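Local coordinates for protein fatty acid synthase 1, isoform A (Drosophila melanogaster, PDB 6FN6) that carries out the dehydratase, enoylreductase and ketoreductase steps in a multifunctional enzyme that probably makes long-chain saturated fatty acids from acetyl-CoA and malonyl-CoA with NADPH, at residues 416-421 with 429-434; 40-45 with 51-56; 923-928 with 1050-1055. One frame throughout, in Å; residues are numbered along the deposited sequence.

Contact 1 of 3, residues 416-421 with 429-434; sequences TGRALL and VQEQSL
R418 leaves its helix with CG opposite its own carbonyl carbon (chi1 -70°), and E431 leaves its strand with the same first torsion; both chains then run extended, so their charged ends meet although the CA atoms of R418 and E431 stay 10.8 Å apart. The arginine presents its NE side rather than its far end. R418 NE donates to E431 OE2 at 3.0 Å, and R418 NH2 reaches E431 OE1 at 2.9 Å, the latter with an N-H...O angle of 166°. Each nitrogen takes its own oxygen on the syn side, making a two-pronged, side-on salt bridge that fixes how both groups are rotated. The match is not quite flat: both oxygens lie close to the guanidinium plane, but the carboxylate is turned 37° against it. The setting is an alpha/beta domain whose strand order, with 438-445 running antiparallel near the edge, fits a class I methyltransferase-like fold, consistent with the pseudo-methyltransferase domain of animal fatty acid synthases. Here helix 410-423 follows one strand of the sheet and leads into strand 426-433, and the ion pair ties the two together across the intervening turn. E431 OE2 has a second partner, the hydroxyl of Y413, a little over one turn earlier on the helix, so the helix holds this buried carboxylate from two positions.

Contact 2 of 3, residues 40-45 with 51-56; sequences LAWQTF and SEFHKT
W42 and F53 meet edge to face: the phenylalanine turns its CD2-CE2 edge onto the six-membered ring of W42, with ring centroids 4.8 Å apart and planes at 80°. F53 CD2 stands over the indole. F53 gets there because its CG sits between its own backbone N and carbonyl carbon (chi1 87°), which turns the ring back toward helix 34-48. A neighbouring helix residue completes the grip on F53. Q43 CG lies over one face of the phenyl ring in a CH-pi contact, 3.8 Å from the ring centroid, and the rest of the glutamine chain runs alongside in the same direction.

The polar part belongs to the indole edge. W42 NE1 donates to T56 O at 3.0 Å, with an N-H...O angle of 159° and the acceptor close to the ring plane. The loop that offers this carbonyl is stitched internally: E52 O accepts from both K55 N and T56 OG1, which approach from opposite faces of its peptide plane.

Helix 34-48 is the long central helix of the N-terminal hotdog fold in the dehydratase part, and 51-56 is the loop that carries the chain from it into strand 58-65. W42 also packs edge-to-face with W170, which falls in the predicted C-terminal hotdog fold, while T56 and F53 rest on A46 further along the helix.

One buried indole thus does two different jobs: its face takes the aromatic edge, and its single N-H is spent on a loop carbonyl, a combination that settles both where the ring lies and how it is rotated.

Contact 3 of 3, residues 923-928 with 1050-1055; sequences PEKSYI and CTELDY
K925, just ahead of strand 926-930, has its ammonium held by two residues of the loop 1050-1055, which leads into strand 1055-1060. The ketoreductase domain they belong to has a Rossmann fold, and strand 926-930 runs parallel to 1005-1011, which in turn lies beside 1055-1060; the lysine therefore joins the entrance of one strand to the entrance of another, two places along the sheet.

The tight part is around the ammonium. K925 NZ donates to D1054 OD2 at 2.7 Å, meeting that oxygen on the syn side and 20° out of the carboxylate plane, and to the backbone E1052 O at 2.9 Å, in the carbonyl plane on a lone pair. K925 is itself buried, and its chain is stretched out fully beyond CG, so the charge is delivered to the loop while CD and CE pass close to these same acceptors. A carboxylate so near would probably favour the charged form of the lysine.

The loose side is the carboxylate of E1052. Its chain bends at chi2 (-83°) and folds back toward the lysine, but E1052 OE1 stays 3.7 Å from K925 NZ, a long salt bridge at an exposed residue that adds charge without a hydrogen bond. A methionine in place of K925 would probably leave the D1054 carboxylate without its cationic mate and E1052 O without this donor, setting the loop freer to shift.

On the strand side, S926 OG bonds to A1003 O; beyond D1054, the ring of Y1055 meets F1154 edge-to-face. Beside the salt bridge, D1054 CB sits 3.7 Å above one face of the Y1055 ring, displaced toward its rim.

In the fold
The three contacts sit in three different domains and do not touch. Contact 2 is in the dehydratase, contact 1 in what is probably the pseudo-methyltransferase domain and contact 3 in the ketoreductase, and they follow one another in series as 2, 1, 3 along the chain. Contacts 1 and 2 lie on opposite sides of the chain's centre, their own centres about 85 Å apart; contact 3 is nearer the middle, with its centre about 49 Å from that of contact 1 and 63 Å from that of contact 2. Contact 2 shares the dehydratase with its predicted catalytic residues, H24 and D175, but lies away from them.

Contact 1 of 3, residues 416-421 with 429-434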
loop_
_atom_site.group_PDB
_atom_site.type_symbol
_atom_site.label_atom_id
_atom_site.label_comp_id
_atom_site.label_asym_id
_atom_site.label_seq_id
_atom_site.Cartn_x
_atom_site.Cartn_y
_atom_site.Cartn_z
ATOM N N THR A 416 65.280 49.945 40.405
ATOM C CA THR A 416 65.821 49.077 41.450
ATOM C C THR A 416 65.741 47.589 41.105
ATOM O O THR A 416 66.469 46.778 41.677
ATOM C CB THR A 416 65.088 49.301 42.786
ATOM O OG1 THR A 416 63.673 49.206 42.583
ATOM C CG2 THR A 416 65.426 50.670 43.357
ATOM N N GLY A 417 64.861 47.234 40.173
ATOM C CA GLY A 417 64.602 45.838 39.866
ATOM C C GLY A 417 65.795 45.049 39.362
ATOM O O GLY A 417 66.060 43.947 39.840
ATOM N N ARG A 418 66.517 45.609 38.400
ATOM C CA ARG A 418 67.667 44.923 37.826
ATOM C C ARG A 418 68.799 44.798 38.837
ATOM O O ARG A 418 69.445 43.755 38.928
ATOM C CB ARG A 418 68.167 45.650 36.579
ATOM C CG ARG A 418 67.232 45.554 35.388
ATOM C CD ARG A 418 67.916 46.041 34.124
ATOM N NE ARG A 418 67.037 45.972 32.957
ATOM C CZ ARG A 418 66.379 47.005 32.439
ATOM N NH1 ARG A 418 66.478 48.218 32.975
ATOM N NH2 ARG A 418 65.611 46.821 31.375
ATOM N N ALA A 419 69.031 45.862 39.600
ATOM C CA ALA A 419 70.085 45.858 40.606
ATOM C C ALA A 419 69.838 44.750 41.619
ATOM O O ALA A 419 70.771 44.074 42.056
ATOM C CB ALA A 419 70.161 47.209 41.302
ATOM N N LEU A 420 68.573 44.562 41.980
ATOM C CA LEU A 420 68.202 43.556 42.965
ATOM C C LEU A 420 68.509 42.155 42.436
ATOM O O LEU A 420 68.990 41.300 43.180
ATOM C CB LEU A 420 66.723 43.691 43.331
ATOM C CG LEU A 420 66.219 42.923 44.557
ATOM C CD1 LEU A 420 67.009 43.284 45.807
ATOM C CD2 LEU A 420 64.739 43.198 44.774
ATOM N N LEU A 421 68.231 41.922 41.154
ATOM C CA LEU A 421 68.557 40.646 40.522
ATOM C C LEU A 421 70.075 40.486 40.456
ATOM O O LEU A 421 70.611 39.411 40.724
ATOM C CB LEU A 421 67.953 40.551 39.116
ATOM C CG LEU A 421 66.433 40.378 39.008
ATOM C CD1 LEU A 421 65.984 40.458 37.553
ATOM C CD2 LEU A 421 65.976 39.067 39.633
ATOM N N VAL A 429 67.481 36.947 31.678
ATOM C CA VAL A 429 67.610 36.175 30.454
ATOM C C VAL A 429 66.732 36.792 29.377
ATOM O O VAL A 429 67.169 36.974 28.242
ATOM C CB VAL A 429 67.257 34.696 30.689
ATOM C CG1 VAL A 429 67.201 33.936 29.368
ATOM C CG2 VAL A 429 68.268 34.056 31.630
ATOM N N GLN A 430 65.490 37.106 29.732
ATOM C CA GLN A 430 64.576 37.752 28.798
ATOM C C GLN A 430 63.820 38.892 29.467
ATOM O O GLN A 430 63.578 38.871 30.673
ATOM C CB GLN A 430 63.575 36.739 28.229
ATOM C CG GLN A 430 64.169 35.785 27.205
ATOM C CD GLN A 430 63.134 35.214 26.254
ATOM O OE1 GLN A 430 63.427 34.965 25.084
ATOM N NE2 GLN A 430 61.918 34.999 26.752
ATOM N N GLU A 431 63.450 39.884 28.667
ATOM C CA GLU A 431 62.582 40.964 29.119
ATOM C C GLU A 431 61.514 41.238 28.073
ATOM O O GLU A 431 61.806 41.757 26.996
ATOM C CB GLU A 431 63.376 42.238 29.401
ATOM C CG GLU A 431 64.197 42.188 30.675
ATOM C CD GLU A 431 65.091 43.402 30.839
ATOM O OE1 GLU A 431 64.975 44.346 30.028
ATOM O OE2 GLU A 431 65.901 43.417 31.788
ATOM N N GLN A 432 60.279 40.872 28.392
ATOM C CA GLN A 432 59.164 41.077 27.481
ATOM C C GLN A 432 58.195 42.099 28.056
ATOM O O GLN A 432 57.737 41.973 29.193
ATOM C CB GLN A 432 58.440 39.756 27.199
ATOM C CG GLN A 432 57.155 39.899 26.382
ATOM C CD GLN A 432 57.381 40.564 25.039
ATOM O OE1 GLN A 432 58.082 40.027 24.179
ATOM N NE2 GLN A 432 56.785 41.739 24.848
ATOM N N SER A 433 57.899 43.120 27.264
ATOM C CA SER A 433 56.990 44.174 27.685
ATOM C C SER A 433 55.581 43.618 27.819
ATOM O O SER A 433 55.177 42.735 27.061
ATOM C CB SER A 433 57.005 45.334 26.689
ATOM O OG SER A 433 56.548 44.911 25.416
ATOM N N LEU A 434 54.847 44.132 28.799
ATOM C CA LEU A 434 53.433 43.824 28.956
ATOM C C LEU A 434 52.694 45.146 28.854
ATOM O O LEU A 434 52.126 45.643 29.828
ATOM C CB LEU A 434 53.163 43.131 30.294
ATOM C CG LEU A 434 53.849 41.774 30.474
ATOM C CD1 LEU A 434 53.654 41.239 31.884
ATOM C CD2 LEU A 434 53.330 40.776 29.450
#

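Contact 2 of 3, residues 40-45 with 51-56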
loop_
_atom_site.group_PDB
_atom_site.type_symbol
_atom_site.label_atom_id
_atom_site.label_comp_id
_atom_site.label_asym_id
_atom_site.label_seq_id
_atom_site.Cartn_x
_atom_site.Cartn_y
_atom_site.Cartn_z
ATOM N N LEU A 40 20.591 -16.210 11.013
ATOM C CA LEU A 40 19.778 -16.650 12.142
ATOM C C LEU A 40 18.400 -17.111 11.680
ATOM O O LEU A 40 17.910 -18.154 12.111
ATOM C CB LEU A 40 19.628 -15.529 13.172
ATOM C CG LEU A 40 20.881 -15.092 13.939
ATOM C CD1 LEU A 40 20.512 -14.059 14.995
ATOM C CD2 LEU A 40 21.600 -16.278 14.580
ATOM N N ALA A 41 17.781 -16.330 10.801
ATOM C CA ALA A 41 16.475 -16.682 10.258
ATOM C C ALA A 41 16.588 -17.965 9.446
ATOM O O ALA A 41 15.725 -18.841 9.513
ATOM C CB ALA A 41 15.929 -15.551 9.399
ATOM N N TRP A 42 17.670 -18.068 8.686
ATOM C CA TRP A 42 17.922 -19.237 7.858
ATOM C C TRP A 42 18.108 -20.485 8.717
ATOM O O TRP A 42 17.493 -21.522 8.465
ATOM C CB TRP A 42 19.159 -18.995 6.990
ATOM C CG TRP A 42 19.560 -20.149 6.128
ATOM C CD1 TRP A 42 18.785 -21.207 5.752
ATOM C CD2 TRP A 42 20.845 -20.360 5.534
ATOM N NE1 TRP A 42 19.511 -22.065 4.959
ATOM C CE2 TRP A 42 20.779 -21.566 4.812
ATOM C CE3 TRP A 42 22.046 -19.643 5.544
ATOM C CZ2 TRP A 42 21.867 -22.071 4.106
ATOM C CZ3 TRP A 42 23.126 -20.149 4.843
ATOM C CH2 TRP A 42 23.029 -21.351 4.134
ATOM N N GLN A 43 18.963 -20.379 9.728
ATOM C CA GLN A 43 19.293 -21.518 10.575
ATOM C C GLN A 43 18.083 -22.044 11.339
ATOM O O GLN A 43 17.701 -23.204 11.185
ATOM C CB GLN A 43 20.402 -21.139 11.558
ATOM C CG GLN A 43 21.783 -21.096 10.924
ATOM C CD GLN A 43 22.861 -20.665 11.894
ATOM O OE1 GLN A 43 22.574 -20.131 12.965
ATOM N NE2 GLN A 43 24.115 -20.896 11.523
ATOM N N THR A 44 17.476 -21.188 12.153
ATOM C CA THR A 44 16.366 -21.605 12.999
ATOM C C THR A 44 15.207 -22.156 12.176
ATOM O O THR A 44 14.559 -23.119 12.581
ATOM C CB THR A 44 15.847 -20.443 13.868
ATOM O OG1 THR A 44 15.569 -19.306 13.041
ATOM C CG2 THR A 44 16.875 -20.067 14.930
ATOM N N PHE A 45 14.952 -21.549 11.023
ATOM C CA PHE A 45 13.853 -21.982 10.166
ATOM C C PHE A 45 14.070 -23.398 9.645
ATOM O O PHE A 45 13.127 -24.184 9.549
ATOM C CB PHE A 45 13.673 -21.019 8.993
ATOM C CG PHE A 45 12.501 -21.352 8.115
ATOM C CD1 PHE A 45 11.205 -21.230 8.593
ATOM C CD2 PHE A 45 12.692 -21.778 6.813
ATOM C CE1 PHE A 45 10.123 -21.535 7.790
ATOM C CE2 PHE A 45 11.613 -22.082 6.005
ATOM C CZ PHE A 45 10.327 -21.960 6.494
ATOM N N SER A 51 15.484 -30.154 9.189
ATOM C CA SER A 51 16.735 -30.307 8.455
ATOM C C SER A 51 17.876 -29.485 9.048
ATOM O O SER A 51 17.669 -28.656 9.935
ATOM C CB SER A 51 16.528 -29.907 6.993
ATOM O OG SER A 51 15.561 -30.734 6.370
ATOM N N GLU A 52 19.081 -29.728 8.541
ATOM C CA GLU A 52 20.244 -28.913 8.868
ATOM C C GLU A 52 20.300 -27.745 7.890
ATOM O O GLU A 52 20.008 -27.913 6.706
ATOM C CB GLU A 52 21.525 -29.747 8.800
ATOM C CG GLU A 52 21.647 -30.785 9.907
ATOM C CD GLU A 52 22.858 -31.683 9.733
ATOM O OE1 GLU A 52 22.850 -32.520 8.806
ATOM O OE2 GLU A 52 23.817 -31.553 10.524
ATOM N N PHE A 53 20.674 -26.565 8.376
ATOM C CA PHE A 53 20.561 -25.354 7.568
ATOM C C PHE A 53 21.487 -25.395 6.352
ATOM O O PHE A 53 21.159 -24.842 5.304
ATOM C CB PHE A 53 20.842 -24.108 8.415
ATOM C CG PHE A 53 22.293 -23.729 8.497
ATOM C CD1 PHE A 53 23.148 -24.375 9.373
ATOM C CD2 PHE A 53 22.796 -22.705 7.712
ATOM C CE1 PHE A 53 24.480 -24.018 9.451
ATOM C CE2 PHE A 53 24.126 -22.343 7.787
ATOM C CZ PHE A 53 24.969 -23.000 8.658
ATOM N N HIS A 54 22.634 -26.055 6.482
ATOM C CA HIS A 54 23.568 -26.152 5.364
ATOM C C HIS A 54 23.090 -27.202 4.362
ATOM O O HIS A 54 23.674 -27.360 3.291
ATOM C CB HIS A 54 24.984 -26.481 5.850
ATOM C CG HIS A 54 25.083 -27.751 6.637
ATOM N ND1 HIS A 54 24.851 -27.807 7.994
ATOM C CD2 HIS A 54 25.409 -29.010 6.258
ATOM C CE1 HIS A 54 25.019 -29.047 8.416
ATOM N NE2 HIS A 54 25.358 -29.798 7.382
ATOM N N LYS A 55 22.024 -27.914 4.720
ATOM C CA LYS A 55 21.416 -28.901 3.834
ATOM C C LYS A 55 20.071 -28.396 3.316
ATOM O O LYS A 55 19.388 -29.088 2.561
ATOM C CB LYS A 55 21.203 -30.224 4.577
ATOM C CG LYS A 55 22.467 -30.967 4.979
ATOM C CD LYS A 55 23.072 -31.747 3.829
ATOM C CE LYS A 55 24.278 -32.553 4.293
ATOM N NZ LYS A 55 23.907 -33.597 5.297
ATOM N N THR A 56 19.705 -27.179 3.713
ATOM C CA THR A 56 18.377 -26.643 3.434
ATOM C C THR A 56 18.425 -25.346 2.629
ATOM O O THR A 56 18.773 -24.296 3.168
ATOM C CB THR A 56 17.606 -26.374 4.743
ATOM O OG1 THR A 56 17.679 -27.524 5.594
ATOM C CG2 THR A 56 16.150 -26.054 4.454
#

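Contact 3 of 3, residues 923-928 with 1050-1055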
loop_
_atom_site.group_PDB
_atom_site.type_symbol
_atom_site.label_atom_id
_atom_site.label_comp_id
_atom_site.label_asym_id
_atom_site.label_seq_id
_atom_site.Cartn_x
_atom_site.Cartn_y
_atom_site.Cartn_z
ATOM N N PRO A 923 41.284 27.538 -11.116
ATOM C CA PRO A 923 40.876 26.458 -12.026
ATOM C C PRO A 923 41.629 26.429 -13.359
ATOM O O PRO A 923 41.360 25.563 -14.189
ATOM C CB PRO A 923 39.390 26.747 -12.256
ATOM C CG PRO A 923 39.268 28.212 -12.095
ATOM C CD PRO A 923 40.253 28.589 -11.025
ATOM N N GLU A 924 42.552 27.362 -13.562
ATOM C CA GLU A 924 43.333 27.406 -14.795
ATOM C C GLU A 924 44.832 27.372 -14.510
ATOM O O GLU A 924 45.640 27.785 -15.343
ATOM C CB GLU A 924 42.983 28.659 -15.601
ATOM C CG GLU A 924 41.531 28.714 -16.048
ATOM C CD GLU A 924 41.218 29.945 -16.872
ATOM O OE1 GLU A 924 42.052 30.874 -16.899
ATOM O OE2 GLU A 924 40.137 29.982 -17.494
ATOM N N LYS A 925 45.196 26.873 -13.332
ATOM C CA LYS A 925 46.597 26.723 -12.955
ATOM C C LYS A 925 46.898 25.259 -12.655
ATOM O O LYS A 925 45.984 24.471 -12.401
ATOM C CB LYS A 925 46.922 27.589 -11.736
ATOM C CG LYS A 925 46.842 29.084 -11.997
ATOM C CD LYS A 925 47.336 29.883 -10.800
ATOM C CE LYS A 925 47.360 31.370 -11.097
ATOM N NZ LYS A 925 47.890 32.158 -9.954
ATOM N N SER A 926 48.177 24.900 -12.688
ATOM C CA SER A 926 48.590 23.536 -12.375
ATOM C C SER A 926 49.151 23.482 -10.962
ATOM O O SER A 926 49.572 24.501 -10.412
ATOM C CB SER A 926 49.626 23.030 -13.381
ATOM O OG SER A 926 50.758 23.880 -13.433
ATOM N N TYR A 927 49.145 22.292 -10.373
ATOM C CA TYR A 927 49.660 22.110 -9.022
ATOM C C TYR A 927 50.502 20.848 -8.943
ATOM O O TYR A 927 50.013 19.730 -9.133
ATOM C CB TYR A 927 48.510 22.084 -8.018
ATOM C CG TYR A 927 47.790 23.408 -7.988
ATOM C CD1 TYR A 927 48.244 24.446 -7.188
ATOM C CD2 TYR A 927 46.683 23.638 -8.796
ATOM C CE1 TYR A 927 47.602 25.667 -7.172
ATOM C CE2 TYR A 927 46.035 24.852 -8.791
ATOM C CZ TYR A 927 46.496 25.868 -7.980
ATOM O OH TYR A 927 45.843 27.082 -7.984
ATOM N N ILE A 928 51.787 21.057 -8.678
ATOM C CA ILE A 928 52.764 19.986 -8.640
ATOM C C ILE A 928 52.876 19.455 -7.225
ATOM O O ILE A 928 53.091 20.218 -6.287
ATOM C CB ILE A 928 54.130 20.473 -9.151
ATOM C CG1 ILE A 928 54.001 21.046 -10.564
ATOM C CG2 ILE A 928 55.149 19.337 -9.135
ATOM C CD1 ILE A 928 55.194 21.874 -10.987
ATOM N N CYS A 1050 57.972 29.797 -12.963
ATOM C CA CYS A 1050 56.615 29.917 -12.454
ATOM C C CYS A 1050 56.349 31.336 -11.972
ATOM O O CYS A 1050 56.604 31.667 -10.813
ATOM C CB CYS A 1050 56.401 28.916 -11.325
ATOM S SG CYS A 1050 56.882 27.242 -11.786
ATOM N N THR A 1051 55.812 32.165 -12.860
ATOM C CA THR A 1051 55.536 33.558 -12.531
ATOM C C THR A 1051 54.144 33.783 -11.935
ATOM O O THR A 1051 53.814 34.899 -11.537
ATOM C CB THR A 1051 55.697 34.449 -13.776
ATOM O OG1 THR A 1051 54.954 33.898 -14.870
ATOM C CG2 THR A 1051 57.159 34.548 -14.163
ATOM N N GLU A 1052 53.337 32.729 -11.867
ATOM C CA GLU A 1052 52.002 32.820 -11.278
ATOM C C GLU A 1052 51.875 31.900 -10.071
ATOM O O GLU A 1052 50.766 31.601 -9.625
ATOM C CB GLU A 1052 50.928 32.462 -12.307
ATOM C CG GLU A 1052 50.838 33.415 -13.481
ATOM C CD GLU A 1052 50.002 34.645 -13.179
ATOM O OE1 GLU A 1052 48.856 34.489 -12.705
ATOM O OE2 GLU A 1052 50.493 35.769 -13.419
ATOM N N LEU A 1053 53.013 31.465 -9.538
ATOM C CA LEU A 1053 53.030 30.584 -8.377
ATOM C C LEU A 1053 52.550 31.311 -7.127
ATOM O O LEU A 1053 53.058 32.378 -6.786
ATOM C CB LEU A 1053 54.438 30.024 -8.159
ATOM C CG LEU A 1053 54.650 29.140 -6.929
ATOM C CD1 LEU A 1053 55.334 27.841 -7.316
ATOM C CD2 LEU A 1053 55.466 29.877 -5.886
ATOM N N ASP A 1054 51.549 30.737 -6.465
ATOM C CA ASP A 1054 50.975 31.337 -5.265
ATOM C C ASP A 1054 51.462 30.629 -4.003
ATOM O O ASP A 1054 51.481 31.224 -2.924
ATOM C CB ASP A 1054 49.444 31.305 -5.318
ATOM C CG ASP A 1054 48.882 32.052 -6.513
ATOM O OD1 ASP A 1054 49.085 33.280 -6.597
ATOM O OD2 ASP A 1054 48.227 31.413 -7.361
ATOM N N TYR A 1055 51.845 29.360 -4.130
ATOM C CA TYR A 1055 52.258 28.576 -2.970
ATOM C C TYR A 1055 53.493 27.725 -3.234
ATOM O O TYR A 1055 53.657 27.146 -4.307
ATOM C CB TYR A 1055 51.108 27.676 -2.499
ATOM C CG TYR A 1055 49.810 28.423 -2.338
ATOM C CD1 TYR A 1055 49.650 29.357 -1.326
ATOM C CD2 TYR A 1055 48.752 28.213 -3.210
ATOM C CE1 TYR A 1055 48.475 30.057 -1.179
ATOM C CE2 TYR A 1055 47.567 28.908 -3.071
ATOM C CZ TYR A 1055 47.437 29.830 -2.052
ATOM O OH TYR A 1055 46.266 30.533 -1.903
#